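Local coordinates for arylamine n-acetyltransferase (Mycobacterium smegmatis, PDB 1W5R), which catalyses the transfer of an acetyl group to arylamines, in this family from acetyl-CoA, and is studied here as an active-site variant, at residues R97-R102 and L179-T184; V213-D218 and N254-D259; S244-L249 and D267-V272. The protein carries 1 engineered substitution. One frame throughout, in Å; residues are numbered along the deposited sequence.

Interaction 1: residues R97-R102 and L179-T184; sequences RVVWMR and LYTFTT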
# COMPACT_ATOMS: atom_id res chain seq x y z
N ARG A 97 -16.31 -27.10 -1.65
CA ARG A 97 -16.87 -26.20 -2.66
C ARG A 97 -16.66 -24.78 -2.16
O ARG A 97 -16.94 -24.49 -0.99
CB ARG A 97 -18.38 -26.44 -2.80
CG ARG A 97 -18.77 -27.90 -3.08
CD ARG A 97 -20.27 -28.04 -3.21
NE ARG A 97 -20.66 -29.44 -3.23
CZ ARG A 97 -20.69 -30.20 -4.33
NH1 ARG A 97 -20.39 -29.68 -5.52
NH2 ARG A 97 -21.05 -31.47 -4.25
N VAL A 98 -16.14 -23.90 -3.02
CA VAL A 98 -15.83 -22.54 -2.59
C VAL A 98 -17.05 -21.65 -2.72
O VAL A 98 -17.65 -21.52 -3.78
CB VAL A 98 -14.60 -21.96 -3.38
CG1 VAL A 98 -14.30 -20.49 -2.98
CG2 VAL A 98 -13.38 -22.84 -3.16
N VAL A 99 -17.42 -21.02 -1.60
CA VAL A 99 -18.61 -20.17 -1.58
C VAL A 99 -18.24 -18.71 -1.33
O VAL A 99 -19.13 -17.86 -1.16
CB VAL A 99 -19.63 -20.65 -0.51
CG1 VAL A 99 -20.11 -22.07 -0.80
CG2 VAL A 99 -19.03 -20.55 0.91
N TRP A 100 -16.95 -18.42 -1.33
CA TRP A 100 -16.47 -17.09 -1.00
C TRP A 100 -17.08 -16.01 -1.90
O TRP A 100 -16.96 -16.07 -3.13
CB TRP A 100 -14.94 -17.04 -1.02
CG TRP A 100 -14.42 -15.92 -0.17
CD1 TRP A 100 -15.12 -15.23 0.79
CD2 TRP A 100 -13.10 -15.39 -0.16
NE1 TRP A 100 -14.31 -14.29 1.38
CE2 TRP A 100 -13.06 -14.37 0.81
CE3 TRP A 100 -11.93 -15.67 -0.89
CZ2 TRP A 100 -11.91 -13.62 1.08
CZ3 TRP A 100 -10.78 -14.93 -0.62
CH2 TRP A 100 -10.78 -13.92 0.35
N MET A 101 -17.74 -15.04 -1.27
CA MET A 101 -18.38 -13.89 -1.94
C MET A 101 -19.48 -14.27 -2.93
O MET A 101 -19.90 -13.44 -3.75
CB MET A 101 -17.32 -13.01 -2.63
CG MET A 101 -16.32 -12.37 -1.67
SD MET A 101 -17.12 -11.35 -0.41
CE MET A 101 -17.71 -9.97 -1.39
N ARG A 102 -19.96 -15.51 -2.85
CA ARG A 102 -21.06 -15.96 -3.69
C ARG A 102 -22.38 -15.49 -3.12
O ARG A 102 -22.57 -15.47 -1.90
CB ARG A 102 -21.07 -17.48 -3.82
CG ARG A 102 -20.21 -18.03 -4.94
CD ARG A 102 -20.87 -19.28 -5.54
NE ARG A 102 -20.26 -19.67 -6.81
CZ ARG A 102 -20.89 -20.29 -7.80
NH1 ARG A 102 -22.18 -20.58 -7.69
NH2 ARG A 102 -20.23 -20.62 -8.90
N LEU A 179 -16.11 -19.12 3.56
CA LEU A 179 -15.04 -19.37 2.61
C LEU A 179 -15.37 -20.58 1.74
O LEU A 179 -15.36 -20.48 0.51
CB LEU A 179 -13.71 -19.59 3.33
CG LEU A 179 -13.23 -18.45 4.25
CD1 LEU A 179 -11.87 -18.84 4.79
CD2 LEU A 179 -13.20 -17.07 3.57
N TYR A 180 -15.64 -21.72 2.37
CA TYR A 180 -15.98 -22.91 1.61
C TYR A 180 -16.77 -23.87 2.47
O TYR A 180 -16.79 -23.74 3.70
CB TYR A 180 -14.72 -23.58 1.05
CG TYR A 180 -13.63 -23.89 2.05
CD1 TYR A 180 -13.68 -25.04 2.86
CD2 TYR A 180 -12.52 -23.05 2.19
CE1 TYR A 180 -12.65 -25.35 3.77
CE2 TYR A 180 -11.49 -23.35 3.10
CZ TYR A 180 -11.57 -24.50 3.89
OH TYR A 180 -10.55 -24.84 4.76
N THR A 181 -17.43 -24.81 1.80
CA THR A 181 -18.13 -25.88 2.47
C THR A 181 -17.40 -27.18 2.15
O THR A 181 -16.75 -27.29 1.12
CB THR A 181 -19.59 -25.98 1.99
OG1 THR A 181 -19.64 -26.35 0.61
CG2 THR A 181 -20.33 -24.65 2.19
N PHE A 182 -17.50 -28.16 3.04
CA PHE A 182 -16.86 -29.45 2.81
C PHE A 182 -17.54 -30.53 3.64
O PHE A 182 -18.16 -30.23 4.67
CB PHE A 182 -15.36 -29.38 3.14
CG PHE A 182 -15.06 -29.15 4.61
CD1 PHE A 182 -14.79 -30.22 5.46
CD2 PHE A 182 -15.01 -27.86 5.13
CE1 PHE A 182 -14.48 -30.01 6.81
CE2 PHE A 182 -14.72 -27.64 6.48
CZ PHE A 182 -14.45 -28.71 7.31
N THR A 183 -17.42 -31.78 3.19
CA THR A 183 -17.82 -32.90 4.03
C THR A 183 -16.58 -33.61 4.57
O THR A 183 -15.46 -33.39 4.10
CB THR A 183 -18.71 -33.92 3.27
OG1 THR A 183 -17.90 -34.73 2.40
CG2 THR A 183 -19.82 -33.22 2.48
N THR A 184 -16.77 -34.47 5.57
CA THR A 184 -15.65 -35.18 6.15
C THR A 184 -15.44 -36.57 5.53
O THR A 184 -14.72 -37.38 6.10
CB THR A 184 -15.77 -35.28 7.69
OG1 THR A 184 -16.98 -35.98 8.04
CG2 THR A 184 -15.78 -33.88 8.31
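Residues 97-98 and 180-181 pair as neighbouring antiparallel strands. Arg97 and Thr181 form a hydrogen-bonded pair, with Arg97 N to Thr181 O at 2.8 Å and Thr181 N to Arg97 O at 2.9 Å, and Val98 faces Tyr180 in the next, non-hydrogen-bonded pair. Beyond this pair the regular strand pairing ends: Val99 N still bonds to Leu179 O at 3.0 Å, but from 38° above the carbonyl plane, as the chain enters the type II turn Val99-Arg102. On the other strand Leu179 and Tyr180 both face Leu168 in a classic beta bulge. The strands are central in the large antiparallel sheet, probably the family's beta-barrel domain. Leu179 CD2 lies over one face of the Trp100 indole in a CH-pi contact, 3.7 Å from the five-membered ring centroid, and the two side chains run alongside each other; Gln177 takes the bond from Trp100 NE1. On the face shared by Arg97 and Thr181, Thr181 OG1 touches Arg97 CB at 3.6 Å, while the extended Arg97 chain leads away to Pro109 O. The Tyr180 ring meets His113 edge-to-face and its OH bonds weakly to Asp130, probably the His and Asp of the family's catalytic triad, whose cysteine is engineered to glutamine here.

Interaction 2: residues V213-D218 and N254-D259; sequences VAVVTD and NRFGID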
# COMPACT_ATOMS: atom_id res chain seq x y z
N VAL A 213 -1.56 -14.94 -6.87
CA VAL A 213 -0.35 -15.28 -6.12
C VAL A 213 -0.54 -14.80 -4.70
O VAL A 213 -1.05 -13.69 -4.48
CB VAL A 213 0.92 -14.65 -6.77
CG1 VAL A 213 2.19 -15.12 -6.06
CG2 VAL A 213 1.01 -15.00 -8.25
N ALA A 214 -0.17 -15.61 -3.71
CA ALA A 214 -0.38 -15.17 -2.33
C ALA A 214 0.66 -15.75 -1.38
O ALA A 214 1.29 -16.76 -1.68
CB ALA A 214 -1.79 -15.53 -1.84
N VAL A 215 0.83 -15.09 -0.24
CA VAL A 215 1.70 -15.63 0.81
C VAL A 215 1.23 -14.99 2.11
O VAL A 215 0.61 -13.92 2.09
CB VAL A 215 3.20 -15.37 0.53
CG1 VAL A 215 3.58 -13.89 0.75
CG2 VAL A 215 4.08 -16.32 1.35
N VAL A 216 1.51 -15.64 3.24
CA VAL A 216 1.06 -15.10 4.52
C VAL A 216 2.21 -15.12 5.52
O VAL A 216 2.76 -16.19 5.81
CB VAL A 216 -0.15 -15.87 5.11
CG1 VAL A 216 -0.61 -15.24 6.43
CG2 VAL A 216 -1.31 -15.89 4.12
N THR A 217 2.55 -13.94 6.04
CA THR A 217 3.60 -13.81 7.04
C THR A 217 2.95 -13.62 8.41
O THR A 217 1.72 -13.51 8.51
CB THR A 217 4.48 -12.58 6.74
OG1 THR A 217 3.70 -11.39 6.91
CG2 THR A 217 5.03 -12.63 5.31
N ASP A 218 3.77 -13.58 9.46
CA ASP A 218 3.22 -13.34 10.80
C ASP A 218 2.40 -12.06 10.86
O ASP A 218 1.42 -11.99 11.61
CB ASP A 218 4.32 -13.27 11.86
CG ASP A 218 5.10 -14.56 12.01
OD1 ASP A 218 4.77 -15.57 11.34
OD2 ASP A 218 6.04 -14.57 12.84
N ASN A 254 10.48 -11.41 -6.63
CA ASN A 254 11.17 -10.80 -5.49
C ASN A 254 10.32 -10.57 -4.23
O ASN A 254 10.86 -10.57 -3.11
CB ASN A 254 11.87 -9.52 -5.94
CG ASN A 254 12.96 -9.79 -6.97
OD1 ASN A 254 12.88 -9.34 -8.11
ND2 ASN A 254 13.96 -10.57 -6.58
N ARG A 255 9.02 -10.36 -4.40
CA ARG A 255 8.11 -10.33 -3.26
C ARG A 255 7.70 -11.76 -2.87
O ARG A 255 7.73 -12.12 -1.69
CB ARG A 255 6.86 -9.50 -3.56
CG ARG A 255 7.01 -7.98 -3.50
CD ARG A 255 5.62 -7.35 -3.60
NE ARG A 255 5.59 -5.92 -3.33
CZ ARG A 255 5.14 -5.36 -2.21
NH1 ARG A 255 4.69 -6.11 -1.21
NH2 ARG A 255 5.16 -4.04 -2.08
N PHE A 256 7.32 -12.56 -3.86
CA PHE A 256 6.74 -13.88 -3.59
C PHE A 256 7.73 -15.05 -3.67
O PHE A 256 7.39 -16.19 -3.33
CB PHE A 256 5.52 -14.11 -4.49
CG PHE A 256 4.34 -13.25 -4.14
CD1 PHE A 256 3.99 -12.16 -4.95
CD2 PHE A 256 3.57 -13.52 -3.02
CE1 PHE A 256 2.88 -11.36 -4.63
CE2 PHE A 256 2.48 -12.73 -2.69
CZ PHE A 256 2.12 -11.65 -3.50
N GLY A 257 8.95 -14.77 -4.11
CA GLY A 257 10.02 -15.77 -4.10
C GLY A 257 9.88 -16.92 -5.08
O GLY A 257 10.38 -18.02 -4.83
N ILE A 258 9.20 -16.66 -6.20
CA ILE A 258 8.97 -17.70 -7.22
C ILE A 258 10.00 -17.58 -8.34
O ILE A 258 10.18 -16.50 -8.93
CB ILE A 258 7.53 -17.63 -7.81
CG1 ILE A 258 6.50 -17.89 -6.71
CG2 ILE A 258 7.37 -18.65 -8.97
CD1 ILE A 258 5.07 -17.48 -7.10
N ASP A 259 10.66 -18.70 -8.63
CA ASP A 259 11.64 -18.78 -9.71
C ASP A 259 10.95 -18.99 -11.06
O ASP A 259 10.44 -20.08 -11.34
CB ASP A 259 12.63 -19.93 -9.42
CG ASP A 259 13.63 -20.15 -10.55
OD1 ASP A 259 13.88 -19.21 -11.35
OD2 ASP A 259 14.18 -21.26 -10.64
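Phe256 lays one face of its ring over Val213 CG1, which is 3.6 Å from the ring centroid and 19° off the normal, a CH-pi contact. The methyl is displaced toward the rim on the CB side, so its nearest ring atom is Phe256 CG, at 3.4 Å from Val213 CG1. Val213 CG1 is anti to its backbone N (chi1 -175°), which brings this branch under the ring, and the same methyl also meets Ile258 CD1 at 3.9 Å. One valine branch is thus shared between an aromatic face and the end of an aliphatic chain. Two residues along the strand, Val215 reaches a different part of the phenyl group: Val215 CG1 is 3.8 Å from Phe256 CD2, and Val215 N lies at the ring edge, near its plane. Ala214 directs its CB away, and its backbone supplies the contact instead, with Ala214 C 3.8 Å from Phe256 CE2. The alternation of Val213 and Val215 is that of one face of strand 212-216, which belongs to a small antiparallel sheet covered here by the residues that follow helix 245-255, in what is probably the alpha/beta lid domain of the family. Gly257, with its positive phi of 70°, turns the chain out of that helix, and Ile258 comes back toward the same strand face as Phe256. Tyr222 and Leu229 of the two following strands extend the apolar surroundings of the Phe256 ring, and Pro40 and Arg69 lie against Ile258.

Interaction 3: residues S244-L249 and D267-V272; sequences SAAQVL and DVQARV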
# COMPACT_ATOMS: atom_id res chain seq x y z
N SER A 244 2.15 -2.41 -15.09
CA SER A 244 2.33 -3.32 -16.23
C SER A 244 2.75 -4.72 -15.78
O SER A 244 3.05 -4.96 -14.61
CB SER A 244 3.41 -2.76 -17.19
OG SER A 244 4.70 -2.96 -16.63
N ALA A 245 2.83 -5.63 -16.75
CA ALA A 245 3.30 -7.00 -16.51
C ALA A 245 4.72 -7.08 -15.93
O ALA A 245 5.01 -7.97 -15.13
CB ALA A 245 3.17 -7.84 -17.77
N ALA A 246 5.64 -6.18 -16.33
CA ALA A 246 7.00 -6.25 -15.78
C ALA A 246 7.06 -6.09 -14.27
O ALA A 246 7.83 -6.79 -13.60
CB ALA A 246 7.94 -5.24 -16.46
N GLN A 247 6.28 -5.14 -13.73
CA GLN A 247 6.24 -4.91 -12.29
C GLN A 247 5.59 -6.11 -11.59
O GLN A 247 6.01 -6.49 -10.50
CB GLN A 247 5.46 -3.63 -11.94
CG GLN A 247 6.22 -2.33 -12.20
CD GLN A 247 6.12 -1.87 -13.64
OE1 GLN A 247 7.08 -1.31 -14.18
NE2 GLN A 247 4.98 -2.09 -14.27
N VAL A 248 4.58 -6.69 -12.24
CA VAL A 248 3.92 -7.90 -11.72
C VAL A 248 4.94 -9.03 -11.63
O VAL A 248 5.08 -9.66 -10.58
CB VAL A 248 2.68 -8.30 -12.55
CG1 VAL A 248 2.12 -9.65 -12.06
CG2 VAL A 248 1.60 -7.24 -12.45
N LEU A 249 5.68 -9.26 -12.72
CA LEU A 249 6.74 -10.25 -12.72
C LEU A 249 7.83 -10.00 -11.68
O LEU A 249 8.31 -10.94 -11.03
CB LEU A 249 7.34 -10.42 -14.12
CG LEU A 249 6.78 -11.57 -14.94
CD1 LEU A 249 5.39 -11.27 -15.46
CD2 LEU A 249 7.72 -11.91 -16.09
N ASP A 267 6.73 -17.26 -22.60
CA ASP A 267 6.32 -15.83 -22.65
C ASP A 267 5.35 -15.46 -21.54
O ASP A 267 4.24 -14.99 -21.76
CB ASP A 267 5.84 -15.40 -24.02
CG ASP A 267 6.05 -13.91 -24.22
OD1 ASP A 267 6.35 -13.23 -23.22
OD2 ASP A 267 5.91 -13.44 -25.37
N VAL A 268 5.84 -15.71 -20.33
CA VAL A 268 5.12 -15.43 -19.13
C VAL A 268 4.66 -13.97 -19.12
O VAL A 268 3.50 -13.68 -18.80
CB VAL A 268 6.01 -15.68 -17.89
CG1 VAL A 268 5.25 -15.34 -16.62
CG2 VAL A 268 6.48 -17.14 -17.86
N GLN A 269 5.56 -13.05 -19.49
CA GLN A 269 5.27 -11.63 -19.38
C GLN A 269 4.07 -11.26 -20.25
O GLN A 269 3.19 -10.52 -19.80
CB GLN A 269 6.51 -10.78 -19.73
CG GLN A 269 6.45 -9.37 -19.15
CD GLN A 269 7.57 -8.48 -19.62
OE1 GLN A 269 8.52 -8.22 -18.89
NE2 GLN A 269 7.48 -8.01 -20.87
N ALA A 270 4.01 -11.78 -21.48
CA ALA A 270 2.90 -11.51 -22.39
C ALA A 270 1.57 -12.08 -21.89
O ALA A 270 0.53 -11.46 -22.06
CB ALA A 270 3.20 -12.02 -23.80
N ARG A 271 1.60 -13.25 -21.26
CA ARG A 271 0.37 -13.83 -20.77
C ARG A 271 -0.13 -13.09 -19.53
O ARG A 271 -1.33 -12.87 -19.37
CB ARG A 271 0.57 -15.32 -20.46
CG ARG A 271 -0.65 -16.02 -19.86
CD ARG A 271 -1.92 -15.90 -20.70
NE ARG A 271 -3.00 -16.70 -20.10
CZ ARG A 271 -4.30 -16.45 -20.21
NH1 ARG A 271 -4.75 -15.40 -20.90
NH2 ARG A 271 -5.15 -17.26 -19.58
N VAL A 272 0.80 -12.72 -18.66
CA VAL A 272 0.45 -11.89 -17.50
C VAL A 272 -0.17 -10.56 -17.96
O VAL A 272 -1.14 -10.08 -17.36
CB VAL A 272 1.67 -11.70 -16.60
CG1 VAL A 272 1.41 -10.65 -15.53
CG2 VAL A 272 2.02 -13.02 -15.94
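Leu249 points its forked end at helix 268-272 and spreads it over Val268, Gln269 and Val272. Its CD1 branch packs against the valine side, with Leu249 CD1 3.8 Å from Val272 CG2, and it also meets Val268 CG1 at 4.2 Å. Both branches meet the glutamine, CD1 at its CA and CD2 at its CB, where Leu249 CD2 is 4.0 Å from Gln269 CB, the two side chains crossing at about a right angle. Val272 meets Ala245, Val248 and Leu249. Its CG1, anti to the backbone N (chi1 170°), takes Val248 CG1 at 3.7 Å and Ala245 CB at 4.0 Å, and CG2 is the methyl nearest Leu249 CD1. The CA atoms of the two segments come nearest at Ala245 and Val272; Ala245 CB also meets Gln269 O at 3.4 Å. This is a steep helix-helix packing: the short axes approach to 9.1 Å with a signed crossing angle of 114°, and it sets the start of helix 245-255 against the C-terminal helix 268-274. Gln269 reaches along the outer side of the contact, its chain extended beyond CG, and carries OE1 to 3.9 Å from Ala246 CB. Each helix begins with a capping residue, Ser244 through a weak bond to Ala246 N, and Asp267, whose OD1 accepts from Ala270 N from above the carboxylate plane. Around the apolar side chains, Leu211 and Phe242 lie against Val248, Leu260 against Leu249 and Leu263 against Val268. Arg271, on another side of its helix, bonds through NE to Leu47 O and forms a salt bridge with Glu274.

How the interactions relate
Interaction 1 stands apart from the other two: its strands 90-98 and 175-182 belong to the large antiparallel sheet, and it closes before either of the others opens. Its centre lies 24 Å from that of interaction 2, on the opposite side of the chain's centre, and 31 Å from that of interaction 3. Interactions 2 and 3 are neighbours, with centres 16 Å apart and nearest atoms about 5 Å apart, and both use helix 245-255. Their segments alternate along the chain. The start of the helix packs on the C-terminal helix 268-274, and the residues just after its end pack on strand 212-216 of the smaller sheet.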